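Local coordinates for autoinducer 2-binding protein LsrB (PDB 6DSP) that binds the quorum-sensing signal autoinducer-2 in the cleft of a periplasmic-type solute-binding protein, at residues A[124-127]-A[128-131]; A[181-184]-A[185-188]; A[239-242]-A[243-246]; A[280-283]-A[284-288]. All coordinates share one frame; numbering follows the deposited sequence.

Contact 1. Residues A[124-127]-A[128-131]; sequences QGTP and EQLG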
ATOM      1  N   GLN A 124      -3.759   6.080  -1.201  1.00 12.59           N
ATOM      2  CA  GLN A 124      -2.890   6.316  -2.334  1.00 12.68           C
ATOM      3  C   GLN A 124      -3.607   6.246  -3.686  1.00 13.10           C
ATOM      4  O   GLN A 124      -3.007   6.640  -4.695  1.00 14.25           O
ATOM      5  CB  GLN A 124      -1.737   5.299  -2.333  1.00 12.51           C
ATOM      6  CG  GLN A 124      -2.150   3.817  -2.251  1.00 12.48           C
ATOM      7  CD  GLN A 124      -2.221   3.268  -0.830  1.00 12.28           C
ATOM      8  OE1 GLN A 124      -2.785   3.911   0.063  1.00 12.69           O
ATOM      9  NE2 GLN A 124      -1.729   2.059  -0.624  1.00 13.31           N
ATOM     10  N   GLY A 125      -4.842   5.762  -3.753  1.00 13.43           N
ATOM     11  CA  GLY A 125      -5.567   5.767  -5.016  1.00 13.93           C
ATOM     12  C   GLY A 125      -6.736   4.817  -4.973  1.00 14.13           C
ATOM     13  O   GLY A 125      -6.898   4.022  -4.043  1.00 14.91           O
ATOM     14  N   THR A 126      -7.586   4.920  -6.005  1.00 14.49           N
ATOM     15  CA  THR A 126      -8.697   3.983  -6.071  1.00 15.30           C
ATOM     16  C   THR A 126      -8.177   2.618  -6.507  1.00 14.62           C
ATOM     17  O   THR A 126      -7.126   2.509  -7.166  1.00 14.70           O
ATOM     18  CB  THR A 126      -9.758   4.462  -7.057  1.00 15.88           C
ATOM     19  OG1 THR A 126      -9.206   4.381  -8.378  1.00 16.66           O
ATOM     20  CG2 THR A 126     -10.200   5.914  -6.754  1.00 16.77           C
ATOM     21  N   PRO A 127      -8.918   1.551  -6.193  1.00 15.40           N
ATOM     22  CA  PRO A 127      -8.434   0.227  -6.597  1.00 16.44           C
ATOM     23  C   PRO A 127      -8.439   0.036  -8.100  1.00 16.86           C
ATOM     24  O   PRO A 127      -7.606  -0.698  -8.625  1.00 16.75           O
ATOM     25  CB  PRO A 127      -9.349  -0.760  -5.850  1.00 17.67           C
ATOM     26  CG  PRO A 127     -10.521   0.016  -5.446  1.00 17.41           C
ATOM     27  CD  PRO A 127     -10.094   1.475  -5.318  1.00 15.94           C
ATOM     28  N   GLU A 128      -9.340   0.704  -8.811  1.00 18.55           N
ATOM     29  CA  GLU A 128      -9.278   0.654 -10.270  1.00 20.23           C
ATOM     30  C   GLU A 128      -7.999   1.309 -10.782  1.00 19.26           C
ATOM     31  O   GLU A 128      -7.314   0.750 -11.654  1.00 19.49           O
ATOM     32  CB  GLU A 128     -10.541   1.295 -10.878  1.00 24.87           C
ATOM     33  CG  GLU A 128     -10.634   1.063 -12.380  1.00 31.20           C
ATOM     34  CD  GLU A 128     -11.942   1.566 -12.976  1.00 36.00           C
ATOM     35  OE1 GLU A 128     -12.917   1.744 -12.197  1.00 39.19           O
ATOM     36  OE2 GLU A 128     -11.997   1.777 -14.224  1.00 36.77           O
ATOM     37  N   GLN A 129      -7.660   2.494 -10.249  1.00 18.26           N
ATOM     38  CA  GLN A 129      -6.437   3.186 -10.667  1.00 18.24           C
ATOM     39  C   GLN A 129      -5.220   2.312 -10.404  1.00 16.09           C
ATOM     40  O   GLN A 129      -4.323   2.183 -11.250  1.00 16.65           O
ATOM     41  CB  GLN A 129      -6.238   4.481  -9.847  1.00 21.41           C
ATOM     42  CG  GLN A 129      -7.030   5.698 -10.240  1.00 24.36           C
ATOM     43  CD  GLN A 129      -6.641   6.865  -9.341  1.00 25.34           C
ATOM     44  OE1 GLN A 129      -6.554   6.739  -8.091  1.00 22.99           O
ATOM     45  NE2 GLN A 129      -6.376   7.999  -9.959  1.00 27.89           N
ATOM     46  N   LEU A 130      -5.139   1.750  -9.197  1.00 15.17           N
ATOM     47  CA  LEU A 130      -3.920   1.061  -8.794  1.00 14.89           C
ATOM     48  C   LEU A 130      -3.834  -0.317  -9.438  1.00 14.66           C
ATOM     49  O   LEU A 130      -2.755  -0.718  -9.896  1.00 14.64           O
ATOM     50  CB  LEU A 130      -3.836   0.994  -7.261  1.00 14.42           C
ATOM     51  CG  LEU A 130      -3.598   2.369  -6.628  1.00 15.12           C
ATOM     52  CD1 LEU A 130      -3.986   2.399  -5.163  1.00 16.34           C
ATOM     53  CD2 LEU A 130      -2.131   2.778  -6.807  1.00 16.17           C
ATOM     54  N   GLY A 131      -4.963  -1.040  -9.536  1.00 14.22           N
ATOM     55  CA  GLY A 131      -4.935  -2.298 -10.262  1.00 15.07           C
ATOM     56  C   GLY A 131      -4.532  -2.125 -11.717  1.00 15.15           C
ATOM     57  O   GLY A 131      -3.704  -2.882 -12.234  1.00 15.92           O
TER

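Contact 2. Residues A[181-184]-A[185-188]; sequences SKYP and NWQN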
ATOM      1  N   SER A 181     -10.801  -8.443 -19.103  1.00 23.33           N
ATOM      2  CA  SER A 181     -11.490  -7.630 -20.100  1.00 24.97           C
ATOM      3  C   SER A 181     -10.576  -7.240 -21.260  1.00 25.54           C
ATOM      4  O   SER A 181     -10.952  -7.366 -22.437  1.00 26.76           O
ATOM      5  CB  SER A 181     -12.020  -6.370 -19.415  1.00 26.64           C
ATOM      6  OG  SER A 181     -12.685  -5.540 -20.347  1.00 28.56           O
ATOM      7  N   LYS A 182      -9.386  -6.736 -20.956  1.00 24.89           N
ATOM      8  CA  LYS A 182      -8.521  -6.150 -21.964  1.00 24.95           C
ATOM      9  C   LYS A 182      -7.557  -7.164 -22.565  1.00 23.54           C
ATOM     10  O   LYS A 182      -7.195  -7.054 -23.737  1.00 24.41           O
ATOM     11  CB  LYS A 182      -7.756  -4.971 -21.353  1.00 27.69           C
ATOM     12  CG  LYS A 182      -7.215  -3.989 -22.392  1.00 31.39           C
ATOM     13  CD  LYS A 182      -6.531  -2.801 -21.730  1.00 34.50           C
ATOM     14  CE  LYS A 182      -6.020  -1.788 -22.752  1.00 37.04           C
ATOM     15  NZ  LYS A 182      -7.102  -0.954 -23.318  1.00 38.65           N
ATOM     16  N   TYR A 183      -7.118  -8.144 -21.784  1.00 22.07           N
ATOM     17  CA  TYR A 183      -6.121  -9.119 -22.221  1.00 21.22           C
ATOM     18  C   TYR A 183      -6.655 -10.517 -21.960  1.00 20.60           C
ATOM     19  O   TYR A 183      -6.081 -11.279 -21.179  1.00 19.45           O
ATOM     20  CB  TYR A 183      -4.805  -8.886 -21.479  1.00 21.51           C
ATOM     21  CG  TYR A 183      -4.322  -7.473 -21.617  1.00 21.84           C
ATOM     22  CD1 TYR A 183      -3.974  -6.971 -22.858  1.00 22.71           C
ATOM     23  CD2 TYR A 183      -4.229  -6.634 -20.518  1.00 21.62           C
ATOM     24  CE1 TYR A 183      -3.551  -5.678 -23.000  1.00 23.46           C
ATOM     25  CE2 TYR A 183      -3.794  -5.335 -20.652  1.00 22.14           C
ATOM     26  CZ  TYR A 183      -3.467  -4.864 -21.905  1.00 23.32           C
ATOM     27  OH  TYR A 183      -3.045  -3.574 -22.084  1.00 24.35           O
ATOM     28  N   PRO A 184      -7.756 -10.889 -22.616  1.00 21.45           N
ATOM     29  CA  PRO A 184      -8.341 -12.224 -22.378  1.00 22.27           C
ATOM     30  C   PRO A 184      -7.409 -13.375 -22.698  1.00 22.22           C
ATOM     31  O   PRO A 184      -7.637 -14.474 -22.182  1.00 22.71           O
ATOM     32  CB  PRO A 184      -9.574 -12.246 -23.280  1.00 22.79           C
ATOM     33  CG  PRO A 184      -9.222 -11.270 -24.385  1.00 22.69           C
ATOM     34  CD  PRO A 184      -8.458 -10.164 -23.684  1.00 22.27           C
ATOM     35  N   ASN A 185      -6.362 -13.161 -23.508  1.00 21.74           N
ATOM     36  CA  ASN A 185      -5.427 -14.232 -23.815  1.00 21.95           C
ATOM     37  C   ASN A 185      -4.448 -14.517 -22.683  1.00 20.43           C
ATOM     38  O   ASN A 185      -3.823 -15.581 -22.671  1.00 20.25           O
ATOM     39  CB  ASN A 185      -4.633 -13.924 -25.098  1.00 24.06           C
ATOM     40  CG  ASN A 185      -5.505 -13.875 -26.329  1.00 27.59           C
ATOM     41  OD1 ASN A 185      -6.649 -14.324 -26.314  1.00 29.22           O
ATOM     42  ND2 ASN A 185      -4.953 -13.355 -27.415  1.00 28.80           N
ATOM     43  N   TRP A 186      -4.295 -13.605 -21.727  1.00 18.82           N
ATOM     44  CA  TRP A 186      -3.380 -13.887 -20.634  1.00 17.67           C
ATOM     45  C   TRP A 186      -3.918 -15.037 -19.794  1.00 18.38           C
ATOM     46  O   TRP A 186      -5.136 -15.250 -19.688  1.00 19.32           O
ATOM     47  CB  TRP A 186      -3.201 -12.650 -19.757  1.00 17.25           C
ATOM     48  CG  TRP A 186      -2.467 -11.479 -20.383  1.00 17.11           C
ATOM     49  CD1 TRP A 186      -2.249 -11.235 -21.717  1.00 16.94           C
ATOM     50  CD2 TRP A 186      -1.877 -10.379 -19.680  1.00 16.41           C
ATOM     51  NE1 TRP A 186      -1.557 -10.066 -21.877  1.00 16.89           N
ATOM     52  CE2 TRP A 186      -1.312  -9.517 -20.640  1.00 16.56           C
ATOM     53  CE3 TRP A 186      -1.761 -10.042 -18.318  1.00 15.70           C
ATOM     54  CZ2 TRP A 186      -0.664  -8.327 -20.285  1.00 16.62           C
ATOM     55  CZ3 TRP A 186      -1.117  -8.870 -17.977  1.00 15.80           C
ATOM     56  CH2 TRP A 186      -0.574  -8.029 -18.937  1.00 16.53           C
ATOM     57  N   GLN A 187      -2.996 -15.753 -19.144  1.00 18.13           N
ATOM     58  CA  GLN A 187      -3.326 -16.923 -18.346  1.00 19.03           C
ATOM     59  C   GLN A 187      -2.762 -16.725 -16.953  1.00 16.64           C
ATOM     60  O   GLN A 187      -1.544 -16.623 -16.775  1.00 16.67           O
ATOM     61  CB  GLN A 187      -2.696 -18.178 -18.958  1.00 23.15           C
ATOM     62  CG  GLN A 187      -3.212 -18.471 -20.373  1.00 29.30           C
ATOM     63  CD  GLN A 187      -2.544 -19.683 -20.994  1.00 35.05           C
ATOM     64  OE1 GLN A 187      -1.807 -20.406 -20.321  1.00 37.11           O
ATOM     65  NE2 GLN A 187      -2.813 -19.920 -22.271  1.00 36.99           N
ATOM     66  N   ASN A 188      -3.642 -16.712 -15.964  1.00 16.14           N
ATOM     67  CA  ASN A 188      -3.183 -16.646 -14.582  1.00 16.11           C
ATOM     68  C   ASN A 188      -2.794 -18.065 -14.183  1.00 16.05           C
ATOM     69  O   ASN A 188      -3.655 -18.946 -14.062  1.00 17.54           O
ATOM     70  CB  ASN A 188      -4.280 -16.082 -13.682  1.00 16.09           C
ATOM     71  CG  ASN A 188      -3.802 -15.882 -12.258  1.00 16.20           C
ATOM     72  OD1 ASN A 188      -2.925 -16.601 -11.784  1.00 16.41           O
ATOM     73  ND2 ASN A 188      -4.365 -14.900 -11.568  1.00 17.56           N
TER
HETATM   74  O   HOH W   1      -6.913 -13.161 -19.176  1.00 18.95           O

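Contact 3. Residues A[239-242]-A[243-246]; sequences GLTA and KNVT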
ATOM      1  N   GLY A 239      19.597 -16.369 -11.391  1.00 13.37           N
ATOM      2  CA  GLY A 239      20.407 -15.941 -12.511  1.00 13.16           C
ATOM      3  C   GLY A 239      19.637 -15.207 -13.576  1.00 13.35           C
ATOM      4  O   GLY A 239      20.171 -15.009 -14.666  1.00 13.96           O
ATOM      5  N   LEU A 240      18.409 -14.801 -13.292  1.00 13.10           N
ATOM      6  CA  LEU A 240      17.546 -14.181 -14.281  1.00 13.77           C
ATOM      7  C   LEU A 240      17.726 -12.675 -14.302  1.00 15.01           C
ATOM      8  O   LEU A 240      18.157 -12.053 -13.322  1.00 15.45           O
ATOM      9  CB  LEU A 240      16.083 -14.477 -13.964  1.00 14.25           C
ATOM     10  CG  LEU A 240      15.722 -15.957 -13.816  1.00 14.60           C
ATOM     11  CD1 LEU A 240      14.260 -16.121 -13.478  1.00 15.75           C
ATOM     12  CD2 LEU A 240      16.048 -16.753 -15.069  1.00 16.24           C
ATOM     13  N   THR A 241      17.371 -12.081 -15.447  1.00 15.05           N
ATOM     14  CA  THR A 241      17.291 -10.632 -15.595  1.00 16.11           C
ATOM     15  C   THR A 241      15.925 -10.270 -16.152  1.00 14.96           C
ATOM     16  O   THR A 241      15.071 -11.141 -16.410  1.00 14.94           O
ATOM     17  CB  THR A 241      18.343 -10.117 -16.576  1.00 17.48           C
ATOM     18  OG1 THR A 241      17.967 -10.536 -17.897  1.00 18.24           O
ATOM     19  CG2 THR A 241      19.710 -10.635 -16.219  1.00 17.79           C
ATOM     20  N   ALA A 242      15.705  -8.954 -16.310  1.00 14.57           N
ATOM     21  CA  ALA A 242      14.479  -8.452 -16.917  1.00 15.19           C
ATOM     22  C   ALA A 242      14.269  -8.997 -18.330  1.00 15.58           C
ATOM     23  O   ALA A 242      13.138  -8.974 -18.826  1.00 15.99           O
ATOM     24  CB  ALA A 242      14.543  -6.929 -16.978  1.00 15.54           C
ATOM     25  N   LYS A 243      15.313  -9.517 -18.980  1.00 16.37           N
ATOM     26  CA  LYS A 243      15.113 -10.104 -20.297  1.00 18.11           C
ATOM     27  C   LYS A 243      14.464 -11.480 -20.225  1.00 17.76           C
ATOM     28  O   LYS A 243      13.903 -11.940 -21.233  1.00 18.82           O
ATOM     29  CB  LYS A 243      16.454 -10.146 -21.043  1.00 22.02           C
ATOM     30  CG  LYS A 243      16.930  -8.745 -21.385  1.00 27.28           C
ATOM     31  CD  LYS A 243      15.823  -7.994 -22.151  1.00 32.30           C
ATOM     32  CE  LYS A 243      16.340  -6.826 -22.966  1.00 34.98           C
ATOM     33  NZ  LYS A 243      15.196  -6.086 -23.556  1.00 36.06           N
ATOM     34  N   ASN A 244      14.553 -12.163 -19.077  1.00 15.97           N
ATOM     35  CA  ASN A 244      13.987 -13.499 -18.910  1.00 15.53           C
ATOM     36  C   ASN A 244      12.554 -13.470 -18.426  1.00 16.07           C
ATOM     37  O   ASN A 244      11.745 -14.283 -18.876  1.00 17.22           O
ATOM     38  CB  ASN A 244      14.780 -14.288 -17.864  1.00 15.23           C
ATOM     39  CG  ASN A 244      16.223 -14.496 -18.271  1.00 15.12           C
ATOM     40  OD1 ASN A 244      17.130 -13.951 -17.657  1.00 15.61           O
ATOM     41  ND2 ASN A 244      16.438 -15.316 -19.281  1.00 16.32           N
ATOM     42  N   VAL A 245      12.233 -12.559 -17.507  1.00 15.43           N
ATOM     43  CA  VAL A 245      10.936 -12.555 -16.842  1.00 15.08           C
ATOM     44  C   VAL A 245      10.629 -11.122 -16.445  1.00 14.45           C
ATOM     45  O   VAL A 245      11.543 -10.336 -16.151  1.00 15.12           O
ATOM     46  CB  VAL A 245      10.945 -13.489 -15.611  1.00 15.79           C
ATOM     47  CG1 VAL A 245      11.960 -12.997 -14.544  1.00 16.74           C
ATOM     48  CG2 VAL A 245       9.550 -13.605 -15.014  1.00 16.56           C
ATOM     49  N   THR A 246       9.343 -10.768 -16.459  1.00 13.25           N
ATOM     50  CA  THR A 246       8.953  -9.419 -16.095  1.00 13.28           C
ATOM     51  C   THR A 246       8.375  -9.409 -14.690  1.00 13.09           C
ATOM     52  O   THR A 246       7.394 -10.092 -14.409  1.00 14.13           O
ATOM     53  CB  THR A 246       7.948  -8.827 -17.081  1.00 13.89           C
ATOM     54  OG1 THR A 246       8.574  -8.730 -18.386  1.00 14.49           O
ATOM     55  CG2 THR A 246       7.457  -7.458 -16.612  1.00 14.58           C
TER
HETATM   56  O   HOH W   2      19.850 -14.344 -17.455  1.00 19.77           O
HETATM   57  O   HOH W   3      11.001  -7.342 -18.159  1.00 14.12           O

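Contact 4. Residues A[280-283]-A[284-288]; sequences GCYM and AYYIA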
ATOM      1  N   GLY A 280      -2.184  11.540   6.737  1.00 14.10           N
ATOM      2  CA  GLY A 280      -2.994  10.748   7.645  1.00 13.91           C
ATOM      3  C   GLY A 280      -2.894  11.253   9.067  1.00 13.47           C
ATOM      4  O   GLY A 280      -3.900  11.401   9.765  1.00 14.28           O
ATOM      5  N   CYS A 281      -1.676  11.552   9.498  1.00 13.71           N
ATOM      6  CA  CYS A 281      -1.491  12.077  10.847  1.00 13.80           C
ATOM      7  C   CYS A 281      -2.086  13.466  10.991  1.00 13.66           C
ATOM      8  O   CYS A 281      -2.654  13.791  12.042  1.00 14.80           O
ATOM      9  CB  CYS A 281      -0.009  12.098  11.203  1.00 14.25           C
ATOM     10  SG  CYS A 281       0.679  10.442  11.422  1.00 14.66           S
ATOM     11  N   TYR A 282      -2.002  14.296   9.946  1.00 14.42           N
ATOM     12  CA  TYR A 282      -2.627  15.615  10.008  1.00 15.28           C
ATOM     13  C   TYR A 282      -4.147  15.507  10.172  1.00 15.08           C
ATOM     14  O   TYR A 282      -4.751  16.241  10.977  1.00 15.57           O
ATOM     15  CB  TYR A 282      -2.314  16.459   8.763  1.00 16.66           C
ATOM     16  CG  TYR A 282      -2.822  17.865   8.963  1.00 18.14           C
ATOM     17  CD1 TYR A 282      -2.037  18.819   9.595  1.00 19.19           C
ATOM     18  CD2 TYR A 282      -4.120  18.224   8.587  1.00 18.66           C
ATOM     19  CE1 TYR A 282      -2.512  20.105   9.832  1.00 20.47           C
ATOM     20  CE2 TYR A 282      -4.607  19.523   8.823  1.00 20.56           C
ATOM     21  CZ  TYR A 282      -3.788  20.455   9.446  1.00 21.40           C
ATOM     22  OH  TYR A 282      -4.213  21.751   9.691  1.00 23.27           O
ATOM     23  N   MET A 283      -4.792  14.619   9.403  1.00 15.19           N
ATOM     24  CA  MET A 283      -6.243  14.474   9.532  1.00 15.19           C
ATOM     25  C   MET A 283      -6.619  14.037  10.938  1.00 14.68           C
ATOM     26  O   MET A 283      -7.600  14.531  11.506  1.00 15.01           O
ATOM     27  CB  MET A 283      -6.773  13.490   8.490  1.00 15.79           C
ATOM     28  CG  MET A 283      -6.604  13.996   7.031  1.00 17.31           C
ATOM     29  SD  MET A 283      -7.303  15.664   6.716  1.00 19.74           S
ATOM     30  CE  MET A 283      -9.031  15.357   7.123  1.00 21.43           C
ATOM     31  N   ALA A 284      -5.869  13.078  11.503  1.00 14.15           N
ATOM     32  CA  ALA A 284      -6.124  12.655  12.881  1.00 14.34           C
ATOM     33  C   ALA A 284      -5.973  13.820  13.865  1.00 14.95           C
ATOM     34  O   ALA A 284      -6.824  14.018  14.729  1.00 15.35           O
ATOM     35  CB  ALA A 284      -5.182  11.528  13.234  1.00 14.79           C
ATOM     36  N   TYR A 285      -4.905  14.607  13.723  1.00 15.20           N
ATOM     37  CA  TYR A 285      -4.660  15.762  14.585  1.00 15.89           C
ATOM     38  C   TYR A 285      -5.750  16.808  14.418  1.00 16.55           C
ATOM     39  O   TYR A 285      -6.228  17.388  15.398  1.00 17.20           O
ATOM     40  CB  TYR A 285      -3.303  16.354  14.224  1.00 17.83           C
ATOM     41  CG  TYR A 285      -3.123  17.800  14.589  1.00 20.09           C
ATOM     42  CD1 TYR A 285      -2.799  18.172  15.888  1.00 21.13           C
ATOM     43  CD2 TYR A 285      -3.217  18.789  13.622  1.00 21.57           C
ATOM     44  CE1 TYR A 285      -2.619  19.515  16.233  1.00 22.88           C
ATOM     45  CE2 TYR A 285      -3.032  20.135  13.948  1.00 22.99           C
ATOM     46  CZ  TYR A 285      -2.738  20.482  15.254  1.00 23.73           C
ATOM     47  OH  TYR A 285      -2.553  21.812  15.564  1.00 26.38           O
ATOM     48  N   TYR A 286      -6.165  17.049  13.175  1.00 16.96           N
ATOM     49  CA  TYR A 286      -7.160  18.073  12.888  1.00 17.48           C
ATOM     50  C   TYR A 286      -8.487  17.728  13.538  1.00 16.88           C
ATOM     51  O   TYR A 286      -9.137  18.589  14.160  1.00 17.35           O
ATOM     52  CB  TYR A 286      -7.302  18.177  11.366  1.00 18.28           C
ATOM     53  CG  TYR A 286      -8.195  19.283  10.878  1.00 19.94           C
ATOM     54  CD1 TYR A 286      -7.749  20.587  10.828  1.00 21.70           C
ATOM     55  CD2 TYR A 286      -9.477  19.012  10.436  1.00 20.74           C
ATOM     56  CE1 TYR A 286      -8.560  21.616  10.368  1.00 23.45           C
ATOM     57  CE2 TYR A 286     -10.299  20.026   9.960  1.00 22.55           C
ATOM     58  CZ  TYR A 286      -9.834  21.344   9.926  1.00 23.78           C
ATOM     59  OH  TYR A 286     -10.606  22.396   9.466  1.00 26.23           O
ATOM     60  N   ILE A 287      -8.889  16.461  13.447  1.00 16.03           N
ATOM     61  CA  ILE A 287     -10.132  16.038  14.090  1.00 16.62           C
ATOM     62  C   ILE A 287      -9.982  15.995  15.606  1.00 17.02           C
ATOM     63  O   ILE A 287     -10.855  16.479  16.341  1.00 17.48           O
ATOM     64  CB  ILE A 287     -10.572  14.688  13.521  1.00 16.88           C
ATOM     65  CG1 ILE A 287     -10.952  14.828  12.040  1.00 17.65           C
ATOM     66  CG2 ILE A 287     -11.719  14.100  14.367  1.00 16.90           C
ATOM     67  CD1 ILE A 287     -11.084  13.459  11.385  1.00 19.01           C
ATOM     68  N   ALA A 288      -8.865  15.446  16.103  1.00 16.83           N
ATOM     69  CA  ALA A 288      -8.658  15.366  17.553  1.00 17.50           C
ATOM     70  C   ALA A 288      -8.564  16.741  18.202  1.00 18.92           C
ATOM     71  O   ALA A 288      -8.846  16.875  19.401  1.00 20.13           O
ATOM     72  CB  ALA A 288      -7.410  14.542  17.845  1.00 18.27           C
TER

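Contact 1. Residues A[124-127]-A[128-131]
Pro127 O receives the N-H of Gly131 at 2.8 Å, and one residue earlier Thr126 O takes Leu130 N at 2.9 Å; these are the first backbone bonds of helix 127-144. Thr126 and Gln129 close its start with a capping box. Thr126 is the N-cap: its OG1 accepts from Gln129 N at 3.1 Å, in a nearly straight bond, because chi1 of 68° turns the hydroxyl in under the first turn. In return Gln129 stretches back across it, and its OE1 offers an in-plane lone pair to Thr126 N at 3.0 Å. The beta-hydroxyl of threonine lies close enough to the backbone to meet Gln129 N, while the longer glutamine carries its carbonyl back to Thr126. The helix begins where the chain leaves strand 120-123 of the first lobe and packs on helix 166-182, consistent with one of the interdomain crossovers of type I periplasmic binding proteins. Gly125, at phi 163°, suits a place where a CB would collide with the Gln124 carbonyl and Gln129 OE1. Leu130 CD1 lies 3.7 Å from Gln124 CG. The Gln124 side chain contacts the ligand, and its amide is held at both ends, OE1 by Gln276 and NE2 by Asp110.

Contact 2. Residues A[181-184]-A[185-188]
Tyr183 and Trp186 stack three residues apart across a type I beta turn, the reversal that joins helix 166-182 to strand 187-195 in a beta-alpha-beta unit. The two side chains run side by side and point the same way. The phenol lies offset over the six-membered ring of the indole, with centroids 4.7 Å apart and planes at 13°, while Tyr183 CB sits almost squarely over the five-membered ring, 3.4 Å from its centroid, as a CH-pi contact. Both residues hold CG beside the backbone N (chi1 -54° and -68°), and this, together with the turn, sends both side chains off in the same direction. Beneath them the turn is closed by Trp186 N donating to Tyr183 O at 3.0 Å. Pro184, with its fixed phi, and Asn185 occupy the two corner positions and face outward; Asn185 ND2 reaches Lys151 O. Further out, helix 127-144 covers the aromatic pair: Val135 touches both side chains and the ring of Tyr139 meets that of Tyr183. The N-H of the buried indole is satisfied by Pro149 O. On the backbone side, a water donates both to Tyr183 O at 2.9 Å and to Trp186 O at 2.8 Å.

Contact 3. Residues A[239-242]-A[243-246]
Asn244 folds back over the Leu240-Thr241 backbone, and CB, CG and OD1 each meet something there. CB lies 3.5 Å from Thr241 O and also brushes Leu240 CD2. CG passes over the same methyl at 3.9 Å. OD1, at the tip, receives Thr241 N at 2.9 Å on an in-plane lone pair, in a nearly straight bond, while a water donates to it and also to Gly239 O. A chi1 of -62°, with CG beside its own backbone N, directs the amide to this spot. Thr241 returns the bond: its O takes Asn244 N at 2.9 Å, closing a beta turn, and accepts a second, weak bond from Val245 N. Its OG1 takes Lys243 N at 3.0 Å, an ST turn made possible by a chi1 of 71° that sets the hydroxyl between N and the carbonyl carbon. Gly239, whose positive phi suits glycine, ends helix 227-237 as the C-prime residue of a Schellman motif. Leu240 CD1 meets Val245 CG1 at 4.0 Å, and Val245 also touches Ile217. The exposed turn ahead of strand 246-249 is thus shaped by short polar side chains that bond to its own backbone N-H groups, with aliphatic groups supplying the apolar side.

Contact 4. Residues A[280-283]-A[284-288]
The ring of Tyr282 carries the edge of Tyr285 over one face: Tyr285 CD2 comes to 4.1 Å from Tyr282 CE1, and the pair is an offset edge-to-face contact with planes at 60° and centroids 5.7 Å apart. Tyr286 meets the same ring obliquely. Its plane is closer to parallel, at 26°, but the two rings have slid so far that they barely overlap, and the touching is done by Tyr286 CD1, 3.9 Å from Tyr282 CE2 and equally near Tyr282 OH. Near the plane of the Tyr285 ring, at its edge, lies Tyr282 O. All three tyrosines share a chi1 that sets CG anti to the backbone N, and this together with the spacing of three and four residues lets Tyr285 and Tyr286 both reach Tyr282. The cluster extends outward, with Phe52 stacking on Tyr285 and Trp50 meeting Tyr282 edge to face.

Under the rings the backbone runs as regular helix; Tyr282 O takes Tyr286 N at 2.7 Å, and Cys281 O takes Tyr285 N at 2.9 Å. Ile287 CG1 lies against Met283 O, 3.4 Å away. Small residues suit the side facing the strands: Cys281 and Ala284 touch Val24 on strand 23-27, while the flexible Met283 reaches Ile299 on strand 298-301. An aromatic cluster thus runs along helix 273-288, one of the helices packed on the central sheet of an alpha/beta lobe of the periplasmic binding protein fold.

The four contacts come in series along the chain and span both lobes. Contact 1 lies nearest the middle, at the start of helix 127-144, with Gln124 in the autoinducer-2 pocket. That helix runs on into the lobe of the four-stranded parallel sheet, where its side chains touch contact 2, about 19 Å from contact 1 between centres, and then Thr246 of contact 3, about 21 Å from contact 2. Contact 2 leads into an outermost strand of that sheet, 187-195, and contact 3 into the other, 246-249. Contact 4 packs against the eight-stranded sheet, its centre about 42 Å from that of contact 2 and on the opposite side of the chain's centre. The pocket lies between these extremes, as expected for a two-lobed binding protein.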